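Long-range contacts in protein phosphotransferase ChpT (Brucella abortus, PDB 4QPK), which relays phosphate as a dimeric histidine phosphotransferase in the phosphorelay that controls growth, division and intracellular survival of Brucella abortus: residues G47-S52 with E206-H211; K144-L149 with E223-K228; L150-L155 with Y216-L221; L167-E172 with F180-K185. All blocks are in the same frame, centred on the assembly; numbering follows the deposited sequence.

Interaction 1 of 4, residues G47-S52 with E206-H211; sequences GALLCS and EPIDAH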
loop_
_atom_site.group_PDB
_atom_site.type_symbol
_atom_site.label_atom_id
_atom_site.label_comp_id
_atom_site.label_asym_id
_atom_site.label_seq_id
_atom_site.Cartn_x
_atom_site.Cartn_y
_atom_site.Cartn_z
ATOM N N GLY B 47 9.701 2.135 1.222
ATOM C CA GLY B 47 8.611 1.299 0.755
ATOM C C GLY B 47 7.761 0.820 1.919
ATOM O O GLY B 47 6.534 0.839 1.847
ATOM N N ALA B 48 8.415 0.366 2.984
ATOM C CA ALA B 48 7.685 -0.124 4.158
ATOM C C ALA B 48 6.830 0.963 4.805
ATOM O O ALA B 48 5.666 0.724 5.138
ATOM C CB ALA B 48 8.654 -0.705 5.193
ATOM N N LEU B 49 7.399 2.159 4.987
ATOM C CA LEU B 49 6.656 3.227 5.642
ATOM C C LEU B 49 5.499 3.727 4.771
ATOM O O LEU B 49 4.421 4.034 5.289
ATOM C CB LEU B 49 7.594 4.383 6.016
ATOM C CG LEU B 49 8.551 3.995 7.140
ATOM C CD1 LEU B 49 9.560 5.116 7.383
ATOM C CD2 LEU B 49 7.786 3.669 8.424
ATOM N N LEU B 50 5.697 3.798 3.457
ATOM C CA LEU B 50 4.581 4.176 2.577
ATOM C C LEU B 50 3.462 3.143 2.650
ATOM O O LEU B 50 2.287 3.497 2.724
ATOM C CB LEU B 50 5.035 4.344 1.123
ATOM C CG LEU B 50 5.912 5.558 0.819
ATOM C CD1 LEU B 50 6.411 5.491 -0.618
ATOM C CD2 LEU B 50 5.138 6.844 1.046
ATOM N N CYS B 51 3.825 1.869 2.648
ATOM C CA CYS B 51 2.817 0.820 2.804
ATOM C C CYS B 51 2.083 0.918 4.146
ATOM O O CYS B 51 0.865 0.745 4.197
ATOM C CB CYS B 51 3.466 -0.564 2.642
ATOM S SG CYS B 51 3.860 -0.970 0.901
ATOM N N SER B 52 2.810 1.186 5.230
ATOM C CA SER B 52 2.180 1.364 6.541
ATOM C C SER B 52 1.198 2.537 6.541
ATOM O O SER B 52 0.136 2.484 7.166
ATOM C CB SER B 52 3.241 1.582 7.623
ATOM O OG SER B 52 3.819 0.350 8.014
ATOM N N GLU B 206 12.947 13.227 15.651
ATOM C CA GLU B 206 12.654 11.802 15.801
ATOM C C GLU B 206 12.671 11.106 14.438
ATOM O O GLU B 206 12.465 11.752 13.410
ATOM C CB GLU B 206 11.310 11.603 16.507
ATOM C CG GLU B 206 10.122 12.151 15.758
ATOM C CD GLU B 206 8.840 12.024 16.557
ATOM O OE1 GLU B 206 8.820 11.229 17.520
ATOM O OE2 GLU B 206 7.853 12.716 16.226
ATOM N N PRO B 207 12.940 9.792 14.417
ATOM C CA PRO B 207 13.066 9.085 13.135
ATOM C C PRO B 207 11.802 9.161 12.270
ATOM O O PRO B 207 10.697 9.236 12.809
ATOM C CB PRO B 207 13.339 7.638 13.563
ATOM C CG PRO B 207 13.911 7.755 14.950
ATOM C CD PRO B 207 13.200 8.909 15.569
ATOM N N ILE B 208 11.967 9.149 10.951
ATOM C CA ILE B 208 10.817 9.137 10.040
ATOM C C ILE B 208 9.973 7.894 10.318
ATOM O O ILE B 208 10.518 6.801 10.487
ATOM C CB ILE B 208 11.267 9.170 8.558
ATOM C CG1 ILE B 208 12.130 10.406 8.278
ATOM C CG2 ILE B 208 10.074 9.139 7.626
ATOM C CD1 ILE B 208 11.421 11.717 8.515
ATOM N N ASP B 209 8.658 8.061 10.397
ATOM C CA ASP B 209 7.741 6.941 10.635
ATOM C C ASP B 209 6.557 7.007 9.677
ATOM O O ASP B 209 6.592 7.771 8.723
ATOM C CB ASP B 209 7.253 6.919 12.089
ATOM C CG ASP B 209 6.525 8.198 12.501
ATOM O OD1 ASP B 209 6.529 8.505 13.714
ATOM O OD2 ASP B 209 5.933 8.888 11.645
ATOM N N ALA B 210 5.504 6.230 9.935
ATOM C CA ALA B 210 4.387 6.149 8.986
ATOM C C ALA B 210 3.610 7.452 8.885
ATOM O O ALA B 210 2.846 7.667 7.940
ATOM C CB ALA B 210 3.432 5.011 9.361
ATOM N N HIS B 211 3.795 8.332 9.856
ATOM C CA HIS B 211 3.134 9.616 9.765
ATOM C C HIS B 211 4.025 10.594 8.991
ATOM O O HIS B 211 3.603 11.146 7.963
ATOM C CB HIS B 211 2.773 10.121 11.164
ATOM C CG HIS B 211 1.633 9.371 11.784
ATOM N ND1 HIS B 211 1.813 8.372 12.719
ATOM C CD2 HIS B 211 0.297 9.453 11.576
ATOM C CE1 HIS B 211 0.637 7.884 13.071
ATOM N NE2 HIS B 211 -0.300 8.522 12.392
#
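L49, on helix 43-74 of the dimerization and histidine phosphotransfer (DHp) domain, pushes its branched end against the backbone of I208, D209 and A210, a loop of the kinase-like C-terminal domain. The packed part is mainly leucine against peptide. L49 holds CG beside its backbone N (chi1 -70°), and chi2 of 174° turns both methyls to the loop. CD1 of L49 lies 3.7 Å from O of I208 and 4.1 Å from CG2 of I208, and CD2 of L49 stands 3.7 Å from N of A210. I208 also packs on V213 and L41. One helical turn on, CB of S52 meets CB of A210 at 3.8 Å. CA of L49 and CA of A210 are 5.0 Å apart, yet no hydrogen bond joins the segments; the S52 hydroxyl instead bonds to N of A105 of the second subunit.

The looser side is that of D209 and the exposed H211, which point away from the helix. The H211 ring lies edge-to-face with H56, the phosphorylation site, unmodified here. An Asx turn shapes this end: N of H211 donates to OD2 of D209 over 2.8 Å, from above the carboxylate plane, 40° out of it.

Interaction 2 of 4, residues K144-L149 with E223-K228; sequences KNKVKL and EEAGMK
The first torsions of K146 and M227 bring the two side chains together. K146 holds CG beside its backbone N (chi1 -62°) and is extended from there on, while M227, with chi1 -61° and SD anti to CA, carries its sulfur to the lysine; chi3 of M227 only turns CE, toward F180. The two chains cross at about a right angle, and SD of M227 lies 3.8 Å from CG of K146. CG of K146 also touches CB of A225 at 3.8 Å, and farther out CE of K146 passes 3.7 Å from O of A225. The aliphatic part of the lysine therefore does the packing, against one methyl, one carbonyl and one sulfur. On the more buried side, CD2 of L149 meets SD of M227 at 3.9 Å, so the sulfur touches both lysine and leucine.

Toward the exposed edge, N145 meets the bent chain of E224 through its amide: ND2 is 3.3 Å from CG of E224, and the amide and carboxylate planes stand 79° apart. No hydrogen bond links the two segments. Helix 213-225 ends in a Schellman motif. G226 has positive phi, its N bonds back to O of E223 at 3.2 Å, and the chain then redirects to bring M227 over helix 144-160.

Around this junction of a helix start with a helix end, M227 also packs on F180 of strand 178-185 and A242 of strand 238-242, L149 reaches T218 and A222 of helix 213-225, and L44 of the second subunit lies against E224.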
loop_
_atom_site.group_PDB
_atom_site.type_symbol
_atom_site.label_atom_id
_atom_site.label_comp_id
_atom_site.label_asym_id
_atom_site.label_seq_id
_atom_site.Cartn_x
_atom_site.Cartn_y
_atom_site.Cartn_z
ATOM N N LYS B 144 5.307 11.665 -14.509
ATOM C CA LYS B 144 4.606 11.021 -13.396
ATOM C C LYS B 144 4.964 11.615 -12.047
ATOM O O LYS B 144 4.084 11.838 -11.228
ATOM C CB LYS B 144 4.864 9.509 -13.393
ATOM C CG LYS B 144 6.326 9.093 -13.276
ATOM C CD LYS B 144 6.499 7.574 -13.372
ATOM C CE LYS B 144 7.977 7.195 -13.214
ATOM N NZ LYS B 144 8.234 5.749 -13.443
ATOM N N ASN B 145 6.242 11.898 -11.804
ATOM C CA ASN B 145 6.606 12.389 -10.486
ATOM C C ASN B 145 6.124 13.818 -10.215
ATOM O O ASN B 145 5.946 14.196 -9.053
ATOM C CB ASN B 145 8.114 12.257 -10.281
ATOM C CG ASN B 145 8.521 10.818 -10.030
ATOM O OD1 ASN B 145 7.738 10.040 -9.480
ATOM N ND2 ASN B 145 9.696 10.432 -10.510
ATOM N N LYS B 146 5.889 14.603 -11.268
ATOM C CA LYS B 146 5.303 15.926 -11.066
ATOM C C LYS B 146 3.835 15.796 -10.643
ATOM O O LYS B 146 3.359 16.526 -9.772
ATOM C CB LYS B 146 5.431 16.777 -12.336
ATOM C CG LYS B 146 6.900 17.011 -12.727
ATOM C CD LYS B 146 7.068 18.104 -13.802
ATOM C CE LYS B 146 8.534 18.161 -14.251
ATOM N NZ LYS B 146 8.745 19.131 -15.362
ATOM N N VAL B 147 3.114 14.852 -11.240
ATOM C CA VAL B 147 1.717 14.660 -10.838
ATOM C C VAL B 147 1.628 14.015 -9.450
ATOM O O VAL B 147 0.741 14.348 -8.658
ATOM C CB VAL B 147 0.935 13.822 -11.849
ATOM C CG1 VAL B 147 -0.530 13.735 -11.410
ATOM C CG2 VAL B 147 1.010 14.459 -13.256
ATOM N N LYS B 148 2.547 13.102 -9.137
ATOM C CA LYS B 148 2.578 12.553 -7.776
ATOM C C LYS B 148 2.906 13.649 -6.746
ATOM O O LYS B 148 2.296 13.693 -5.673
ATOM C CB LYS B 148 3.572 11.381 -7.693
ATOM C CG LYS B 148 3.163 10.185 -8.569
ATOM C CD LYS B 148 4.130 8.997 -8.433
ATOM C CE LYS B 148 3.905 8.280 -7.065
ATOM N NZ LYS B 148 4.766 7.077 -6.954
ATOM N N LEU B 149 3.825 14.555 -7.082
ATOM C CA LEU B 149 4.112 15.693 -6.211
ATOM C C LEU B 149 2.825 16.499 -5.957
ATOM O O LEU B 149 2.501 16.816 -4.817
ATOM C CB LEU B 149 5.198 16.587 -6.823
ATOM C CG LEU B 149 5.354 17.955 -6.147
ATOM C CD1 LEU B 149 5.824 17.792 -4.710
ATOM C CD2 LEU B 149 6.341 18.815 -6.955
ATOM N N GLU B 223 12.303 16.977 -5.330
ATOM C CA GLU B 223 13.717 16.921 -5.699
ATOM C C GLU B 223 13.916 16.120 -6.983
ATOM O O GLU B 223 14.644 16.541 -7.890
ATOM C CB GLU B 223 14.556 16.341 -4.549
ATOM C CG GLU B 223 15.999 16.120 -4.943
ATOM C CD GLU B 223 16.886 15.683 -3.783
ATOM O OE1 GLU B 223 16.431 14.870 -2.949
ATOM O OE2 GLU B 223 18.047 16.148 -3.726
ATOM N N GLU B 224 13.248 14.972 -7.066
ATOM C CA GLU B 224 13.324 14.106 -8.230
ATOM C C GLU B 224 12.819 14.785 -9.492
ATOM O O GLU B 224 13.381 14.606 -10.569
ATOM C CB GLU B 224 12.511 12.831 -7.975
ATOM C CG GLU B 224 12.382 11.875 -9.149
ATOM C CD GLU B 224 13.686 11.480 -9.774
ATOM O OE1 GLU B 224 14.693 11.358 -9.040
ATOM O OE2 GLU B 224 13.691 11.279 -11.014
ATOM N N ALA B 225 11.755 15.562 -9.345
ATOM C CA ALA B 225 11.103 16.210 -10.474
ATOM C C ALA B 225 11.798 17.510 -10.895
ATOM O O ALA B 225 11.442 18.111 -11.910
ATOM C CB ALA B 225 9.634 16.493 -10.132
ATOM N N GLY B 226 12.781 17.942 -10.114
ATOM C CA GLY B 226 13.446 19.210 -10.373
ATOM C C GLY B 226 12.562 20.414 -10.091
ATOM O O GLY B 226 12.722 21.478 -10.701
ATOM N N MET B 227 11.629 20.261 -9.156
ATOM C CA MET B 227 10.743 21.349 -8.773
ATOM C C MET B 227 11.012 21.768 -7.333
ATOM O O MET B 227 11.482 20.977 -6.518
ATOM C CB MET B 227 9.269 20.952 -8.950
ATOM C CG MET B 227 8.896 20.607 -10.367
ATOM S SD MET B 227 7.185 20.066 -10.537
ATOM C CE MET B 227 6.262 21.577 -10.285
ATOM N N LYS B 228 10.724 23.028 -7.045
ATOM C CA LYS B 228 10.943 23.610 -5.738
ATOM C C LYS B 228 9.607 23.963 -5.108
ATOM O O LYS B 228 8.774 24.595 -5.748
ATOM C CB LYS B 228 11.831 24.851 -5.875
ATOM C CG LYS B 228 12.008 25.684 -4.633
ATOM C CD LYS B 228 12.920 26.871 -4.945
ATOM C CE LYS B 228 12.982 27.860 -3.796
ATOM N NZ LYS B 228 13.724 29.097 -4.182
#

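Interaction 3 of 4, residues L150-L155 with Y216-L221; sequences LLNMLL and YYTLLL
This is a buried helix-to-helix contact near the centre of the chain, in which N152 of helix 144-160 is set among Y217, T218 and L221 of helix 213-225. The segment axes approach to 9.4 Å and run roughly antiparallel, with 149° between their directions; the CA atoms of N152 and T218 are 5.7 Å apart. N152 touches its three neighbours with different parts of its side chain. CB of N152 lies 3.3 Å from OG1 of T218, the two side chains passing antiparallel to one another. With chi2 at -87°, the amide is turned to present OD1 of N152 to the edge of the Y217 ring, in the ring plane and 3.6 Å from CD2 of Y217. Amide and ring planes are 73° apart. ND2 of N152 meanwhile meets CD1 of L221 at 3.5 Å, and that methyl sits over one face of the Y217 ring, offset toward its rim.

Both helices belong to the domain that resembles the catalytic and ATP-binding domain of histidine kinases but lacks regions needed to bind ATP. The polar partners of the buried amide come from beyond the two segments: OD1 of N152 accepts from NE2 of Q214, and ND2 of N152 donates to O of K148 and O of A102. OG1 of T218 bonds to the backbone O of Q214. On the threonine's other branch, CG2 of T218 lies 4.3 Å from CG of M153, a slight extension of the contact. L44 of the second subunit packs on both Y217 and L221.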
loop_
_atom_site.group_PDB
_atom_site.type_symbol
_atom_site.label_atom_id
_atom_site.label_comp_id
_atom_site.label_asym_id
_atom_site.label_seq_id
_atom_site.Cartn_x
_atom_site.Cartn_y
_atom_site.Cartn_z
ATOM N N LEU B 150 2.093 16.797 -7.031
ATOM C CA LEU B 150 0.839 17.534 -6.930
ATOM C C LEU B 150 -0.122 16.883 -5.924
ATOM O O LEU B 150 -0.619 17.546 -5.011
ATOM C CB LEU B 150 0.190 17.656 -8.322
ATOM C CG LEU B 150 -1.246 18.194 -8.436
ATOM C CD1 LEU B 150 -1.367 19.592 -7.875
ATOM C CD2 LEU B 150 -1.700 18.144 -9.891
ATOM N N LEU B 151 -0.379 15.587 -6.074
ATOM C CA LEU B 151 -1.313 14.913 -5.178
ATOM C C LEU B 151 -0.797 14.898 -3.737
ATOM O O LEU B 151 -1.573 15.014 -2.795
ATOM C CB LEU B 151 -1.594 13.484 -5.655
ATOM C CG LEU B 151 -2.397 13.382 -6.950
ATOM C CD1 LEU B 151 -2.545 11.908 -7.333
ATOM C CD2 LEU B 151 -3.774 14.010 -6.793
ATOM N N ASN B 152 0.513 14.752 -3.557
ATOM C CA ASN B 152 1.057 14.767 -2.207
ATOM C C ASN B 152 0.989 16.157 -1.565
ATOM O O ASN B 152 0.840 16.273 -0.354
ATOM C CB ASN B 152 2.489 14.243 -2.203
ATOM C CG ASN B 152 2.529 12.722 -2.111
ATOM O OD1 ASN B 152 2.514 12.159 -1.015
ATOM N ND2 ASN B 152 2.530 12.061 -3.256
ATOM N N MET B 153 1.079 17.197 -2.378
ATOM C CA MET B 153 0.882 18.552 -1.889
ATOM C C MET B 153 -0.559 18.755 -1.394
ATOM O O MET B 153 -0.789 19.553 -0.497
ATOM C CB MET B 153 1.222 19.570 -2.987
ATOM C CG MET B 153 2.706 19.679 -3.244
ATOM S SD MET B 153 3.134 20.784 -4.599
ATOM C CE MET B 153 2.778 22.407 -3.926
ATOM N N LEU B 154 -1.531 18.042 -1.974
ATOM C CA LEU B 154 -2.904 18.126 -1.463
ATOM C C LEU B 154 -2.975 17.608 -0.039
ATOM O O LEU B 154 -3.719 18.128 0.792
ATOM C CB LEU B 154 -3.868 17.311 -2.324
ATOM C CG LEU B 154 -3.852 17.568 -3.820
ATOM C CD1 LEU B 154 -5.005 16.801 -4.479
ATOM C CD2 LEU B 154 -3.916 19.054 -4.093
ATOM N N LEU B 155 -2.205 16.560 0.245
ATOM C CA LEU B 155 -2.234 15.983 1.583
ATOM C C LEU B 155 -1.592 16.937 2.593
ATOM O O LEU B 155 -2.068 17.064 3.727
ATOM C CB LEU B 155 -1.534 14.610 1.602
ATOM C CG LEU B 155 -2.207 13.528 0.750
ATOM C CD1 LEU B 155 -1.440 12.206 0.895
ATOM C CD2 LEU B 155 -3.643 13.332 1.179
ATOM N N TYR B 216 8.086 13.694 4.024
ATOM C CA TYR B 216 9.394 13.326 3.500
ATOM C C TYR B 216 9.286 12.978 2.023
ATOM O O TYR B 216 10.036 13.482 1.182
ATOM C CB TYR B 216 9.974 12.148 4.298
ATOM C CG TYR B 216 11.195 11.543 3.647
ATOM C CD1 TYR B 216 12.458 12.079 3.846
ATOM C CD2 TYR B 216 11.071 10.448 2.801
ATOM C CE1 TYR B 216 13.572 11.522 3.230
ATOM C CE2 TYR B 216 12.173 9.893 2.175
ATOM C CZ TYR B 216 13.417 10.429 2.394
ATOM O OH TYR B 216 14.507 9.860 1.761
ATOM N N TYR B 217 8.310 12.134 1.708
ATOM C CA TYR B 217 8.086 11.667 0.345
ATOM C C TYR B 217 7.753 12.811 -0.611
ATOM O O TYR B 217 8.199 12.830 -1.773
ATOM C CB TYR B 217 6.959 10.631 0.356
ATOM C CG TYR B 217 6.673 9.943 -0.971
ATOM C CD1 TYR B 217 7.638 9.186 -1.616
ATOM C CD2 TYR B 217 5.408 10.020 -1.549
ATOM C CE1 TYR B 217 7.360 8.547 -2.817
ATOM C CE2 TYR B 217 5.124 9.385 -2.749
ATOM C CZ TYR B 217 6.100 8.646 -3.377
ATOM O OH TYR B 217 5.798 8.019 -4.567
ATOM N N THR B 218 6.961 13.760 -0.125
ATOM C CA THR B 218 6.596 14.930 -0.920
ATOM C C THR B 218 7.852 15.690 -1.368
ATOM O O THR B 218 8.003 16.033 -2.543
ATOM C CB THR B 218 5.675 15.875 -0.120
ATOM O OG1 THR B 218 4.491 15.164 0.289
ATOM C CG2 THR B 218 5.281 17.085 -0.969
ATOM N N LEU B 219 8.762 15.919 -0.427
ATOM C CA LEU B 219 10.004 16.638 -0.718
ATOM C C LEU B 219 10.899 15.823 -1.649
ATOM O O LEU B 219 11.551 16.371 -2.534
ATOM C CB LEU B 219 10.736 16.966 0.585
ATOM C CG LEU B 219 9.964 17.950 1.470
ATOM C CD1 LEU B 219 10.498 17.939 2.883
ATOM C CD2 LEU B 219 10.000 19.368 0.894
ATOM N N LEU B 220 10.918 14.508 -1.450
ATOM C CA LEU B 220 11.697 13.621 -2.297
ATOM C C LEU B 220 11.218 13.672 -3.751
ATOM O O LEU B 220 12.033 13.693 -4.683
ATOM C CB LEU B 220 11.612 12.185 -1.767
ATOM C CG LEU B 220 12.562 11.131 -2.317
ATOM C CD1 LEU B 220 13.995 11.486 -1.950
ATOM C CD2 LEU B 220 12.187 9.771 -1.750
ATOM N N LEU B 221 9.900 13.704 -3.940
ATOM C CA LEU B 221 9.326 13.798 -5.276
ATOM C C LEU B 221 9.689 15.132 -5.924
ATOM O O LEU B 221 10.042 15.180 -7.094
ATOM C CB LEU B 221 7.797 13.634 -5.235
ATOM C CG LEU B 221 7.261 12.240 -4.912
ATOM C CD1 LEU B 221 5.761 12.336 -4.638
ATOM C CD2 LEU B 221 7.535 11.280 -6.054
#

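Interaction 4 of 4, residues L167-E172 with F180-K185; sequences LAVRLE and FVITVK
Strands 167-172 and 180-185 run antiparallel, 163° between their segment directions, and are tied by four nearly straight backbone hydrogen bonds in two hydrogen-bonded pairs. A168 and T183 exchange two: N of A168 to O of T183 at 2.9 Å, and N of T183 to O of A168 at 2.9 Å. R170 and V181 do likewise, N of R170 to O of V181 at 2.8 Å and N of V181 to O of R170 at 2.9 Å.

On one face lie L167, V169, L171, F180, I182 and V184. CG of L167 sits 3.7 Å from CG1 of V184, the two side chains alongside each other, and CD2 of L171 reaches CD2 of the F180 ring at 3.8 Å. The strands form a beta hairpin within the mixed sheet of the kinase-like domain, and this apolar face is covered by L150 and L154 of helix 144-160.

The other face, with A168, R170, V181 and T183, is mixed. R170, bent at chi3 (-42°), lays one face of its guanidinium over V181, with NH2 of R170 3.8 Å from CG1 of V181. Within its own strand, NE and NH2 of R170 both grip OE2 of E172, NE at 2.8 Å, which holds the guanidinium's rotation; OE1 of E172 pairs with R179. One water bridges O of A168 and OG1 of T183, and a second joins OG1 of T183 to NH1 of R170, weakly at the arginine.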
loop_
_atom_site.group_PDB
_atom_site.type_symbol
_atom_site.label_atom_id
_atom_site.label_comp_id
_atom_site.label_asym_id
_atom_site.label_seq_id
_atom_site.Cartn_x
_atom_site.Cartn_y
_atom_site.Cartn_z
ATOM N N LEU B 167 -9.751 23.903 0.451
ATOM C CA LEU B 167 -8.497 23.580 -0.201
ATOM C C LEU B 167 -8.746 23.744 -1.690
ATOM O O LEU B 167 -9.610 23.077 -2.267
ATOM C CB LEU B 167 -8.014 22.155 0.151
ATOM C CG LEU B 167 -6.600 21.789 -0.334
ATOM C CD1 LEU B 167 -6.039 20.653 0.529
ATOM C CD2 LEU B 167 -6.550 21.379 -1.808
ATOM N N ALA B 168 -8.006 24.655 -2.309
ATOM C CA ALA B 168 -8.196 24.969 -3.721
ATOM C C ALA B 168 -6.912 24.698 -4.482
ATOM O O ALA B 168 -5.838 25.158 -4.092
ATOM C CB ALA B 168 -8.618 26.429 -3.903
ATOM N N VAL B 169 -7.044 23.958 -5.573
ATOM C CA VAL B 169 -5.925 23.616 -6.442
ATOM C C VAL B 169 -5.973 24.405 -7.732
ATOM O O VAL B 169 -7.031 24.486 -8.360
ATOM C CB VAL B 169 -5.954 22.117 -6.797
ATOM C CG1 VAL B 169 -4.690 21.736 -7.571
ATOM C CG2 VAL B 169 -6.080 21.301 -5.551
ATOM N N ARG B 170 -4.845 24.993 -8.129
ATOM C CA ARG B 170 -4.713 25.553 -9.477
ATOM C C ARG B 170 -3.491 25.022 -10.197
ATOM O O ARG B 170 -2.376 25.060 -9.667
ATOM C CB ARG B 170 -4.632 27.090 -9.450
ATOM C CG ARG B 170 -5.826 27.760 -8.841
ATOM C CD ARG B 170 -5.886 29.235 -9.201
ATOM N NE ARG B 170 -4.577 29.875 -9.138
ATOM C CZ ARG B 170 -4.095 30.510 -8.073
ATOM N NH1 ARG B 170 -4.802 30.571 -6.950
ATOM N NH2 ARG B 170 -2.892 31.074 -8.126
ATOM N N LEU B 171 -3.705 24.545 -11.415
ATOM C CA LEU B 171 -2.621 24.164 -12.299
ATOM C C LEU B 171 -2.331 25.318 -13.237
ATOM O O LEU B 171 -3.232 25.805 -13.932
ATOM C CB LEU B 171 -2.979 22.919 -13.115
ATOM C CG LEU B 171 -3.536 21.709 -12.373
ATOM C CD1 LEU B 171 -3.600 20.535 -13.333
ATOM C CD2 LEU B 171 -2.675 21.386 -11.182
ATOM N N GLU B 172 -1.074 25.741 -13.262
ATOM C CA GLU B 172 -0.647 26.889 -14.057
ATOM C C GLU B 172 0.613 26.546 -14.844
ATOM O O GLU B 172 1.093 25.418 -14.784
ATOM C CB GLU B 172 -0.404 28.099 -13.150
ATOM C CG GLU B 172 -1.631 28.506 -12.330
ATOM C CD GLU B 172 -1.361 29.643 -11.348
ATOM O OE1 GLU B 172 -0.186 30.037 -11.175
ATOM O OE2 GLU B 172 -2.337 30.138 -10.740
ATOM N N PHE B 180 2.184 24.373 -9.675
ATOM C CA PHE B 180 1.059 23.911 -8.870
ATOM C C PHE B 180 0.817 24.873 -7.724
ATOM O O PHE B 180 1.741 25.227 -7.005
ATOM C CB PHE B 180 1.305 22.498 -8.302
ATOM C CG PHE B 180 1.721 21.486 -9.328
ATOM C CD1 PHE B 180 2.712 20.550 -9.030
ATOM C CD2 PHE B 180 1.109 21.439 -10.579
ATOM C CE1 PHE B 180 3.100 19.600 -9.963
ATOM C CE2 PHE B 180 1.492 20.495 -11.517
ATOM C CZ PHE B 180 2.490 19.567 -11.206
ATOM N N VAL B 181 -0.431 25.276 -7.532
ATOM C CA VAL B 181 -0.747 26.176 -6.441
ATOM C C VAL B 181 -1.845 25.576 -5.582
ATOM O O VAL B 181 -2.951 25.324 -6.056
ATOM C CB VAL B 181 -1.181 27.560 -6.960
ATOM C CG1 VAL B 181 -1.291 28.531 -5.796
ATOM C CG2 VAL B 181 -0.169 28.065 -8.004
ATOM N N ILE B 182 -1.524 25.344 -4.316
ATOM C CA ILE B 182 -2.478 24.786 -3.370
ATOM C C ILE B 182 -2.720 25.821 -2.283
ATOM O O ILE B 182 -1.805 26.171 -1.529
ATOM C CB ILE B 182 -1.964 23.462 -2.755
ATOM C CG1 ILE B 182 -2.116 22.319 -3.761
ATOM C CG2 ILE B 182 -2.761 23.089 -1.526
ATOM C CD1 ILE B 182 -1.053 22.282 -4.839
ATOM N N THR B 183 -3.948 26.323 -2.226
ATOM C CA THR B 183 -4.302 27.386 -1.294
ATOM C C THR B 183 -5.306 26.901 -0.258
ATOM O O THR B 183 -6.387 26.422 -0.611
ATOM C CB THR B 183 -4.895 28.604 -2.036
ATOM O OG1 THR B 183 -3.999 29.018 -3.073
ATOM C CG2 THR B 183 -5.098 29.759 -1.054
ATOM N N VAL B 184 -4.943 27.005 1.016
ATOM C CA VAL B 184 -5.848 26.587 2.079
ATOM C C VAL B 184 -6.250 27.733 3.010
ATOM O O VAL B 184 -5.462 28.634 3.313
ATOM C CB VAL B 184 -5.251 25.430 2.923
ATOM C CG1 VAL B 184 -5.119 24.171 2.064
ATOM C CG2 VAL B 184 -3.903 25.815 3.520
ATOM N N LYS B 185 -7.512 27.681 3.417
ATOM C CA LYS B 185 -8.117 28.624 4.361
ATOM C C LYS B 185 -8.968 27.856 5.338
ATOM O O LYS B 185 -9.629 26.900 4.953
ATOM C CB LYS B 185 -8.961 29.661 3.623
ATOM C CG LYS B 185 -8.106 30.679 2.971
ATOM C CD LYS B 185 -8.679 31.288 1.725
ATOM C CE LYS B 185 -7.593 32.193 1.198
ATOM N NZ LYS B 185 -7.510 32.548 -0.194
HETATM O O HOH W 1 -4.687 27.678 -5.298
HETATM O O HOH W 2 -3.731 31.519 -3.889
#

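How the interactions relate
Interactions 2 and 3 are successive parts of one helix pair, 144-160 with 213-225, their centres 8 Å apart; NZ of K148 and OH of Y217, 2.8 Å apart in a probable hydrogen bond, tie them. The hairpin of interaction 4 lies against helix 144-160 and M227: CD2 of L154 is 3.4 Å from CG2 of V169, and CE of M227 is 3.7 Å from CE1 of F180. Interaction 1, centred about 26 Å from interaction 4, connects this domain to the DHp helix that carries H56, the phosphorylation site. It reaches the others through interaction 3, where CD1 of L50 is 3.9 Å from CE1 of Y217. Interactions 1, 2 and 3 touch the second subunit; interaction 4 does not.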